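Local coordinates for protein putative fimbrium tip subunit Fim1C (Bacteroides ovatus, PDB 4EPS) that probably forms part of the tip of a fimbrium, the filamentous surface appendage through which the bacterium adheres to surfaces and builds biofilm, at residues 159-164 against 217-222; 196-201 against 226-231; 241-246 against 253-258. All coordinates share one frame; numbering follows the deposited sequence.

The three contacts show strands joined edge to edge and strands packed side chain on side chain. Interaction 1 is a full antiparallel pairing, interaction 2 a shorter one that gives way to a turn, and interaction 3 packs side chains over a ring; their centres lie about 10 to 13 Å apart. Tyr218 CG meets Phe196 CE2 at 3.8 Å between interactions 1 and 2. Probable hydrogen bonds join Val163 O to Phe255 N (2.7 Å), where strand 251-256 runs beside 148-174, and Ile230 O to Leu241 N (2.7 Å), between interactions 2 and 3. Interactions 1 and 3 also pack directly, Val164 CG2 meeting Leu241 CD1 at 3.6 Å. A glycerol, probably from the crystallisation liquor, touches Arg219.

Interaction 1: residues 159-164 against 217-222; sequences MSLVVV and EYRLLR
Val162 and Leu220 form the apolar middle of this strand pair, their CB atoms 4.4 Å apart on the face that also carries Val164 and Tyr218. Beyond them, Val162 CG2 lies against the aliphatic CG of Arg222 at 3.7 Å, the two side chains running side by side in the same direction before the arginine bends away. On the other face, Leu161 reaches across with its CG anti to the backbone N (chi1 -177°), which carries CD1 to 4.0 Å from Leu221 CD2. Val163 CG2 lies alongside the methylenes of Arg219, while its CG1 meets the carboxylate carbon CD of Glu217 at 3.7 Å.

Six backbone N-H to O=C bonds, N to O 2.8 to 2.9 Å, join the strands, reciprocal in each of the pairs Ser160-Arg222, Val162-Leu220 and Val164-Tyr218. At the polar margin, Arg219 NH1 forms a salt bridge with Glu217 OE2 (2.9 Å), which receives it on the anti lone pair, nearly in the guanidinium plane. The charges are shared more widely: Asp212 also binds Arg219, and Lys215 and Arg254 bind Glu217.

Strand 148-174 pairs here with 217-222 on one edge and with the parallel strand 251-256 on the other. Tyr129 of helix 126-130 packs against Leu161 and Leu221, while strand 206-212 flanks 217-222 on its far edge.

Interaction 2: residues 196-201 against 226-231; sequences FYLDNV and SENQII
Phe196 opens the contact, its ring atom CD1 lying 4.1 Å from Ile230 CG2 as the two side chains pass at a slant. Tyr197 then supplies the regular part of the pairing: its N donates to Ile231 O and its O accepts from Ile231 N, both at 2.9 Å. The same Ile231 oxygen lies at the edge of the tyrosine ring, near its plane. Leu198 returns to the face of Phe196 and Ile230. With chi1 at -161° its CG swings away from the backbone N, and CD1 comes to rest 3.7 Å from Asn228 CB.

The strand ends at Leu198, and Asp199 begins the turn. Its N still donates to Gln229 O (2.8 Å), but its positive phi of 64° turns the chain, and Asn200 N closes back on Leu198 O in a gamma turn. Asp199 is modelled in two conformers. In the one described, OD2 accepts a 2.7 Å hydrogen bond from Asn228 ND2 on its syn lone pair; the bond is nearly straight and OD2 lies close to the amide plane of Asn228, although carboxylate and amide are turned 52° apart. Because of the second conformer this grip may be partial. A water donates to both Asp199 O and Gln229 OE1, bridging the two segments; Gln229 NE2 is held in turn by Asp242 OD1.

Past the turn, Val201 folds back over its own strand. CG1 sits above the centre of the Tyr197 ring, and CG2 meets Ile231 CG2 at 3.7 Å, so the valine bridges both strands.

Strand 195-198, paired on its other edge with 206-212, here meets strand 229-234, which pairs in turn with 237-242. Such antiparallel joining of neighbouring hairpins is consistent with the beta-rich fold of a fimbrillin-like domain in the transthyretin clan.

Interaction 3: residues 241-246 against 253-258; sequences LDTAEK and KRFVVD
Phe255 places CG anti to its carbonyl carbon (chi1 -64°), which sends the ring toward 241-246, and its chi2 of -89° turns one face to Leu241 CB. That CB stands 3.9 Å from the ring centroid and only 4° off the ring normal, a well-centred CH-pi contact. The first torsion of Leu241, of the same kind, puts its CG and CD2 over the root of the ring, where CD2 touches Phe255 CB at 3.7 Å. CD2 of Leu241 also reaches Val257 CG2 at 4.2 Å. The opposite face of the ring is covered by Lys253, whose CG, anti to the backbone N, stands 3.5 Å above the plane of the Phe255 ring, displaced toward the rim; the chain bends only beyond it.

The edge of the ring faces polar atoms. Asp242 O lies in the ring plane, 3.5 Å from Phe255 CZ, and accepts a hydrogen bond from Lys246 NZ at 2.8 Å. Lys246 can reach it because its chain stays extended beyond CG, starting from a type II turn (Thr243 to Lys246) and crossing Lys253 on the way; Lys246 CB is 3.9 Å from Lys253 CG. With an alanine at Phe255, the face contacts would be lost and a gap would probably open between Leu241 and Lys253, leaving both side chains freer to shift.

Across the two segments the cohesion is therefore mostly dispersive, with the phenylalanine as filling between strands 237-242 and 251-256. Lys246 NZ and Lys253 NZ stand 5.3 Å apart, a like-charge proximity that the bond from Lys246 to the Asp242 carbonyl probably helps to offset.

Interaction 1: residues 159-164 against 217-222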
loop_
_atom_site.group_PDB
_atom_site.type_symbol
_atom_site.label_atom_id
_atom_site.label_comp_id
_atom_site.label_asym_id
_atom_site.label_seq_id
_atom_site.Cartn_x
_atom_site.Cartn_y
_atom_site.Cartn_z
HETATM N N MSE A 159 30.085 27.475 -24.014
HETATM C CA MSE A 159 28.970 26.896 -24.756
HETATM C C MSE A 159 27.696 27.000 -23.924
HETATM O O MSE A 159 27.736 27.428 -22.764
HETATM C CB MSE A 159 29.267 25.398 -25.096
HETATM C CG MSE A 159 30.498 25.212 -26.007
HETATM SE SE MSE A 159 30.293 26.152 -27.727
HETATM C CE MSE A 159 31.598 27.625 -27.464
ATOM N N SER A 160 26.569 26.579 -24.507
ATOM C CA SER A 160 25.300 26.514 -23.790
ATOM C C SER A 160 25.014 25.045 -23.550
ATOM O O SER A 160 25.694 24.199 -24.133
ATOM C CB SER A 160 24.192 27.205 -24.585
ATOM O OG SER A 160 23.069 27.380 -23.734
ATOM N N LEU A 161 24.045 24.727 -22.696
ATOM C CA LEU A 161 23.786 23.325 -22.373
ATOM C C LEU A 161 22.310 22.966 -22.416
ATOM O O LEU A 161 21.483 23.632 -21.789
ATOM C CB LEU A 161 24.354 23.024 -20.971
ATOM C CG LEU A 161 24.234 21.565 -20.474
ATOM C CD1 LEU A 161 25.130 20.616 -21.333
ATOM C CD2 LEU A 161 24.588 21.478 -19.023
ATOM N N VAL A 162 21.995 21.881 -23.131
ATOM C CA VAL A 162 20.652 21.310 -23.158
ATOM C C VAL A 162 20.642 20.197 -22.096
ATOM O O VAL A 162 21.525 19.333 -22.106
ATOM C CB VAL A 162 20.249 20.771 -24.572
ATOM C CG1 VAL A 162 19.050 19.794 -24.508
ATOM C CG2 VAL A 162 19.936 21.915 -25.528
ATOM N N VAL A 163 19.634 20.184 -21.227
ATOM C CA VAL A 163 19.462 19.100 -20.243
ATOM C C VAL A 163 18.074 18.497 -20.504
ATOM O O VAL A 163 17.108 19.261 -20.575
ATOM C CB VAL A 163 19.630 19.556 -18.766
ATOM C CG1 VAL A 163 19.407 18.371 -17.807
ATOM C CG2 VAL A 163 21.029 20.170 -18.543
ATOM N N VAL A 164 17.986 17.161 -20.694
ATOM C CA VAL A 164 16.701 16.499 -20.945
ATOM C C VAL A 164 16.415 15.525 -19.797
ATOM O O VAL A 164 17.232 14.654 -19.513
ATOM C CB VAL A 164 16.617 15.765 -22.320
ATOM C CG1 VAL A 164 15.195 15.242 -22.572
ATOM C CG2 VAL A 164 17.090 16.652 -23.473
ATOM N N GLU A 217 19.575 11.693 -16.558
ATOM C CA GLU A 217 19.239 12.810 -17.438
ATOM C C GLU A 217 20.282 12.867 -18.539
ATOM O O GLU A 217 21.398 12.332 -18.372
ATOM C CB GLU A 217 19.120 14.153 -16.649
ATOM C CG GLU A 217 20.420 14.699 -16.118
ATOM C CD GLU A 217 20.344 15.940 -15.246
ATOM O OE1 GLU A 217 19.240 16.300 -14.778
ATOM O OE2 GLU A 217 21.415 16.540 -15.012
ATOM N N TYR A 218 19.912 13.486 -19.670
ATOM C CA TYR A 218 20.796 13.618 -20.828
ATOM C C TYR A 218 21.264 15.041 -20.940
ATOM O O TYR A 218 20.456 15.952 -20.726
ATOM C CB TYR A 218 20.084 13.222 -22.131
ATOM C CG TYR A 218 19.645 11.774 -22.160
ATOM C CD1 TYR A 218 18.469 11.370 -21.532
ATOM C CD2 TYR A 218 20.429 10.796 -22.777
ATOM C CE1 TYR A 218 18.049 10.036 -21.568
ATOM C CE2 TYR A 218 20.020 9.458 -22.813
ATOM C CZ TYR A 218 18.831 9.089 -22.208
ATOM O OH TYR A 218 18.423 7.778 -22.203
ATOM N N ARG A 219 22.542 15.236 -21.275
ATOM C CA ARG A 219 23.154 16.573 -21.403
ATOM C C ARG A 219 23.823 16.704 -22.741
ATOM O O ARG A 219 24.446 15.761 -23.224
ATOM C CB ARG A 219 24.153 16.836 -20.252
ATOM C CG ARG A 219 23.446 16.821 -18.893
ATOM C CD ARG A 219 24.186 17.550 -17.792
ATOM N NE ARG A 219 25.327 16.798 -17.269
ATOM C CZ ARG A 219 25.287 15.966 -16.230
ATOM N NH1 ARG A 219 24.136 15.736 -15.591
ATOM N NH2 ARG A 219 26.384 15.343 -15.833
ATOM N N LEU A 220 23.671 17.867 -23.374
ATOM C CA LEU A 220 24.255 18.099 -24.680
ATOM C C LEU A 220 24.718 19.533 -24.786
ATOM O O LEU A 220 23.891 20.438 -24.675
ATOM C CB LEU A 220 23.204 17.802 -25.780
ATOM C CG LEU A 220 23.672 17.974 -27.224
ATOM C CD1 LEU A 220 24.571 16.789 -27.639
ATOM C CD2 LEU A 220 22.479 18.023 -28.149
ATOM N N LEU A 221 26.016 19.739 -25.021
ATOM C CA LEU A 221 26.531 21.088 -25.263
ATOM C C LEU A 221 26.064 21.584 -26.630
ATOM O O LEU A 221 26.055 20.805 -27.594
ATOM C CB LEU A 221 28.069 21.124 -25.206
ATOM C CG LEU A 221 28.683 20.767 -23.852
ATOM C CD1 LEU A 221 30.132 20.327 -24.045
ATOM C CD2 LEU A 221 28.569 21.929 -22.863
ATOM N N ARG A 222 25.650 22.873 -26.701
ATOM C CA ARG A 222 25.171 23.532 -27.925
ATOM C C ARG A 222 25.806 24.902 -28.054
ATOM O O ARG A 222 26.194 25.505 -27.051
ATOM C CB ARG A 222 23.626 23.683 -27.916
ATOM C CG ARG A 222 22.819 22.343 -27.806
ATOM C CD ARG A 222 22.911 21.483 -29.052
ATOM N NE ARG A 222 22.348 22.145 -30.237
ATOM C CZ ARG A 222 22.679 21.862 -31.493
ATOM N NH1 ARG A 222 23.611 20.949 -31.755
ATOM N NH2 ARG A 222 22.099 22.509 -32.499
#

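Interaction 2: residues 196-201 against 226-231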
loop_
_atom_site.group_PDB
_atom_site.type_symbol
_atom_site.label_atom_id
_atom_site.label_comp_id
_atom_site.label_asym_id
_atom_site.label_seq_id
_atom_site.Cartn_x
_atom_site.Cartn_y
_atom_site.Cartn_z
ATOM N N PHE A 196 17.628 10.647 -29.871
ATOM C CA PHE A 196 17.474 12.077 -30.127
ATOM C C PHE A 196 17.952 12.414 -31.535
ATOM O O PHE A 196 18.950 11.853 -31.999
ATOM C CB PHE A 196 18.241 12.911 -29.089
ATOM C CG PHE A 196 17.742 12.759 -27.676
ATOM C CD1 PHE A 196 16.679 13.525 -27.213
ATOM C CD2 PHE A 196 18.350 11.858 -26.802
ATOM C CE1 PHE A 196 16.223 13.390 -25.898
ATOM C CE2 PHE A 196 17.900 11.733 -25.479
ATOM C CZ PHE A 196 16.830 12.483 -25.048
ATOM N N TYR A 197 17.272 13.382 -32.180
ATOM C CA TYR A 197 17.549 13.830 -33.539
ATOM C C TYR A 197 17.604 15.333 -33.636
ATOM O O TYR A 197 16.791 16.017 -33.018
ATOM C CB TYR A 197 16.454 13.338 -34.507
ATOM C CG TYR A 197 16.296 11.836 -34.492
ATOM C CD1 TYR A 197 17.060 11.028 -35.332
ATOM C CD2 TYR A 197 15.392 11.219 -33.634
ATOM C CE1 TYR A 197 16.949 9.637 -35.296
ATOM C CE2 TYR A 197 15.256 9.829 -33.603
ATOM C CZ TYR A 197 16.033 9.045 -34.441
ATOM O OH TYR A 197 15.898 7.681 -34.420
ATOM N N LEU A 198 18.491 15.840 -34.499
ATOM C CA LEU A 198 18.545 17.265 -34.758
ATOM C C LEU A 198 17.601 17.652 -35.913
ATOM O O LEU A 198 17.739 17.112 -37.018
ATOM C CB LEU A 198 19.988 17.699 -35.098
ATOM C CG LEU A 198 20.320 19.187 -34.952
ATOM C CD1 LEU A 198 20.284 19.610 -33.503
ATOM C CD2 LEU A 198 21.695 19.468 -35.500
ATOM N N ASP A 199 16.661 18.593 -35.629
ATOM C CA ASP A 199 15.677 19.222 -36.523
ATOM C C ASP A 199 14.630 18.270 -37.128
ATOM O O ASP A 199 13.463 18.655 -37.188
ATOM C CB ASP A 199 16.364 20.018 -37.636
ATOM C CG ASP A 199 17.109 21.231 -37.111
ATOM O OD1 ASP A 199 16.445 22.169 -36.612
ATOM O OD2 ASP A 199 18.353 21.251 -37.210
ATOM N N ASN A 200 15.016 17.074 -37.609
ATOM C CA ASN A 200 14.057 16.125 -38.185
ATOM C C ASN A 200 14.543 14.700 -37.967
ATOM O O ASN A 200 15.738 14.482 -37.790
ATOM C CB ASN A 200 13.800 16.408 -39.682
ATOM C CG ASN A 200 15.048 16.662 -40.491
ATOM O OD1 ASN A 200 15.755 15.728 -40.881
ATOM N ND2 ASN A 200 15.354 17.935 -40.754
ATOM N N VAL A 201 13.616 13.737 -37.975
ATOM C CA VAL A 201 13.922 12.334 -37.713
ATOM C C VAL A 201 14.397 11.658 -39.007
ATOM O O VAL A 201 13.657 11.578 -39.988
ATOM C CB VAL A 201 12.741 11.596 -37.045
ATOM C CG1 VAL A 201 13.105 10.148 -36.720
ATOM C CG2 VAL A 201 12.303 12.329 -35.778
ATOM N N SER A 226 22.056 29.126 -30.795
ATOM C CA SER A 226 21.597 28.149 -31.797
ATOM C C SER A 226 20.091 27.985 -31.605
ATOM O O SER A 226 19.576 28.317 -30.526
ATOM C CB SER A 226 22.347 26.822 -31.681
ATOM O OG SER A 226 22.300 26.346 -30.349
ATOM N N GLU A 227 19.372 27.549 -32.637
ATOM C CA GLU A 227 17.904 27.553 -32.573
ATOM C C GLU A 227 17.209 26.262 -33.011
ATOM O O GLU A 227 15.986 26.263 -33.190
ATOM C CB GLU A 227 17.381 28.694 -33.476
ATOM C CG GLU A 227 17.640 30.093 -32.925
ATOM C CD GLU A 227 17.136 31.225 -33.806
ATOM O OE1 GLU A 227 16.858 30.980 -35.004
ATOM O OE2 GLU A 227 17.040 32.365 -33.299
ATOM N N ASN A 228 17.953 25.167 -33.142
ATOM C CA ASN A 228 17.414 23.912 -33.631
ATOM C C ASN A 228 16.377 23.283 -32.719
ATOM O O ASN A 228 16.450 23.393 -31.505
ATOM C CB ASN A 228 18.553 22.894 -33.821
ATOM C CG ASN A 228 19.687 23.452 -34.635
ATOM O OD1 ASN A 228 20.447 24.276 -34.154
ATOM N ND2 ASN A 228 19.766 23.091 -35.904
ATOM N N GLN A 229 15.435 22.573 -33.326
ATOM C CA GLN A 229 14.547 21.719 -32.576
ATOM C C GLN A 229 15.301 20.423 -32.383
ATOM O O GLN A 229 16.040 20.005 -33.289
ATOM C CB GLN A 229 13.236 21.463 -33.346
ATOM C CG GLN A 229 12.320 22.681 -33.417
ATOM C CD GLN A 229 10.996 22.338 -34.056
ATOM O OE1 GLN A 229 10.890 21.426 -34.878
ATOM N NE2 GLN A 229 9.957 23.070 -33.696
ATOM N N ILE A 230 15.171 19.823 -31.210
ATOM C CA ILE A 230 15.694 18.505 -30.938
ATOM C C ILE A 230 14.460 17.621 -30.764
ATOM O O ILE A 230 13.600 17.925 -29.928
ATOM C CB ILE A 230 16.661 18.448 -29.726
ATOM C CG1 ILE A 230 17.953 19.261 -30.024
ATOM C CG2 ILE A 230 16.983 16.976 -29.358
ATOM C CD1 ILE A 230 18.818 19.570 -28.742
ATOM N N ILE A 231 14.369 16.557 -31.560
ATOM C CA ILE A 231 13.244 15.628 -31.473
ATOM C C ILE A 231 13.692 14.449 -30.650
ATOM O O ILE A 231 14.713 13.834 -30.953
ATOM C CB ILE A 231 12.703 15.190 -32.877
ATOM C CG1 ILE A 231 12.516 16.386 -33.872
ATOM C CG2 ILE A 231 11.404 14.319 -32.752
ATOM C CD1 ILE A 231 11.686 17.567 -33.411
HETATM O O HOH W 1 12.781 21.833 -37.052
#

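Interaction 3: residues 241-246 against 253-258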
loop_
_atom_site.group_PDB
_atom_site.type_symbol
_atom_site.label_atom_id
_atom_site.label_comp_id
_atom_site.label_asym_id
_atom_site.label_seq_id
_atom_site.Cartn_x
_atom_site.Cartn_y
_atom_site.Cartn_z
ATOM N N LEU A 241 11.924 19.453 -28.423
ATOM C CA LEU A 241 12.621 20.369 -27.540
ATOM C C LEU A 241 13.034 21.565 -28.367
ATOM O O LEU A 241 13.929 21.456 -29.208
ATOM C CB LEU A 241 13.821 19.680 -26.880
ATOM C CG LEU A 241 13.486 18.262 -26.352
ATOM C CD1 LEU A 241 14.725 17.509 -25.989
ATOM C CD2 LEU A 241 12.438 18.308 -25.241
ATOM N N ASP A 242 12.303 22.667 -28.198
ATOM C CA ASP A 242 12.570 23.913 -28.897
ATOM C C ASP A 242 13.688 24.635 -28.163
ATOM O O ASP A 242 13.458 25.152 -27.068
ATOM C CB ASP A 242 11.284 24.760 -28.975
ATOM C CG ASP A 242 10.232 24.113 -29.872
ATOM O OD1 ASP A 242 10.385 24.177 -31.110
ATOM O OD2 ASP A 242 9.290 23.493 -29.333
ATOM N N THR A 243 14.909 24.626 -28.720
ATOM C CA THR A 243 16.046 25.294 -28.053
ATOM C C THR A 243 16.109 26.794 -28.410
ATOM O O THR A 243 16.837 27.549 -27.761
ATOM C CB THR A 243 17.397 24.613 -28.379
ATOM O OG1 THR A 243 17.809 24.951 -29.707
ATOM C CG2 THR A 243 17.367 23.086 -28.166
ATOM N N ALA A 244 15.389 27.221 -29.452
ATOM C CA ALA A 244 15.419 28.637 -29.877
ATOM C C ALA A 244 15.173 29.574 -28.696
ATOM O O ALA A 244 14.258 29.342 -27.913
ATOM C CB ALA A 244 14.382 28.882 -30.966
ATOM N N GLU A 245 16.017 30.598 -28.560
ATOM C CA GLU A 245 15.996 31.672 -27.534
ATOM C C GLU A 245 16.383 31.190 -26.137
ATOM O O GLU A 245 16.370 31.989 -25.197
ATOM C CB GLU A 245 14.613 32.386 -27.457
ATOM C CG GLU A 245 13.968 32.678 -28.810
ATOM C CD GLU A 245 14.794 33.492 -29.789
ATOM O OE1 GLU A 245 15.813 34.076 -29.364
ATOM O OE2 GLU A 245 14.379 33.605 -30.964
ATOM N N LYS A 246 16.738 29.905 -25.988
ATOM C CA LYS A 246 17.039 29.391 -24.652
ATOM C C LYS A 246 18.514 29.003 -24.507
ATOM O O LYS A 246 18.894 28.468 -23.464
ATOM C CB LYS A 246 16.123 28.185 -24.342
ATOM C CG LYS A 246 14.634 28.531 -24.434
ATOM C CD LYS A 246 13.770 27.301 -24.559
ATOM C CE LYS A 246 12.415 27.625 -25.151
ATOM N NZ LYS A 246 11.611 26.389 -25.336
ATOM N N LYS A 253 19.382 24.951 -20.174
ATOM C CA LYS A 253 17.934 24.886 -20.264
ATOM C C LYS A 253 17.571 23.433 -20.010
ATOM O O LYS A 253 18.041 22.554 -20.748
ATOM C CB LYS A 253 17.443 25.382 -21.637
ATOM C CG LYS A 253 15.967 25.051 -21.951
ATOM C CD LYS A 253 14.948 25.635 -20.985
ATOM C CE LYS A 253 13.594 25.010 -21.253
ATOM N NZ LYS A 253 12.573 25.401 -20.240
ATOM N N ARG A 254 16.760 23.185 -18.978
ATOM C CA ARG A 254 16.325 21.828 -18.661
ATOM C C ARG A 254 14.918 21.596 -19.194
ATOM O O ARG A 254 13.993 22.334 -18.859
ATOM C CB ARG A 254 16.394 21.532 -17.153
ATOM C CG ARG A 254 15.946 20.104 -16.806
ATOM C CD ARG A 254 16.012 19.818 -15.312
ATOM N NE ARG A 254 17.281 19.197 -14.912
ATOM C CZ ARG A 254 18.192 19.773 -14.130
ATOM N NH1 ARG A 254 17.988 20.993 -13.646
ATOM N NH2 ARG A 254 19.308 19.130 -13.818
ATOM N N PHE A 255 14.768 20.574 -20.030
ATOM C CA PHE A 255 13.467 20.191 -20.584
ATOM C C PHE A 255 12.954 18.999 -19.780
ATOM O O PHE A 255 13.569 17.933 -19.836
ATOM C CB PHE A 255 13.589 19.813 -22.057
ATOM C CG PHE A 255 14.012 20.944 -22.961
ATOM C CD1 PHE A 255 13.062 21.789 -23.538
ATOM C CD2 PHE A 255 15.356 21.156 -23.253
ATOM C CE1 PHE A 255 13.446 22.819 -24.404
ATOM C CE2 PHE A 255 15.742 22.184 -24.135
ATOM C CZ PHE A 255 14.784 23.007 -24.701
ATOM N N VAL A 256 11.860 19.178 -19.031
ATOM C CA VAL A 256 11.258 18.081 -18.237
ATOM C C VAL A 256 10.122 17.495 -19.089
ATOM O O VAL A 256 9.158 18.184 -19.400
ATOM C CB VAL A 256 10.793 18.549 -16.836
ATOM C CG1 VAL A 256 10.094 17.408 -16.070
ATOM C CG2 VAL A 256 11.983 19.096 -16.026
ATOM N N VAL A 257 10.280 16.244 -19.513
ATOM C CA VAL A 257 9.327 15.616 -20.421
ATOM C C VAL A 257 8.309 14.795 -19.630
ATOM O O VAL A 257 8.683 13.936 -18.837
ATOM C CB VAL A 257 10.069 14.741 -21.476
ATOM C CG1 VAL A 257 9.079 14.038 -22.421
ATOM C CG2 VAL A 257 11.092 15.586 -22.268
ATOM N N ASP A 258 7.028 15.059 -19.880
ATOM C CA ASP A 258 5.894 14.343 -19.276
ATOM C C ASP A 258 6.064 14.110 -17.739
ATOM O O ASP A 258 5.882 13.001 -17.250
ATOM C CB ASP A 258 5.648 12.999 -20.019
ATOM C CG ASP A 258 4.304 12.338 -19.658
ATOM O OD1 ASP A 258 3.339 13.076 -19.352
ATOM O OD2 ASP A 258 4.246 11.094 -19.623
#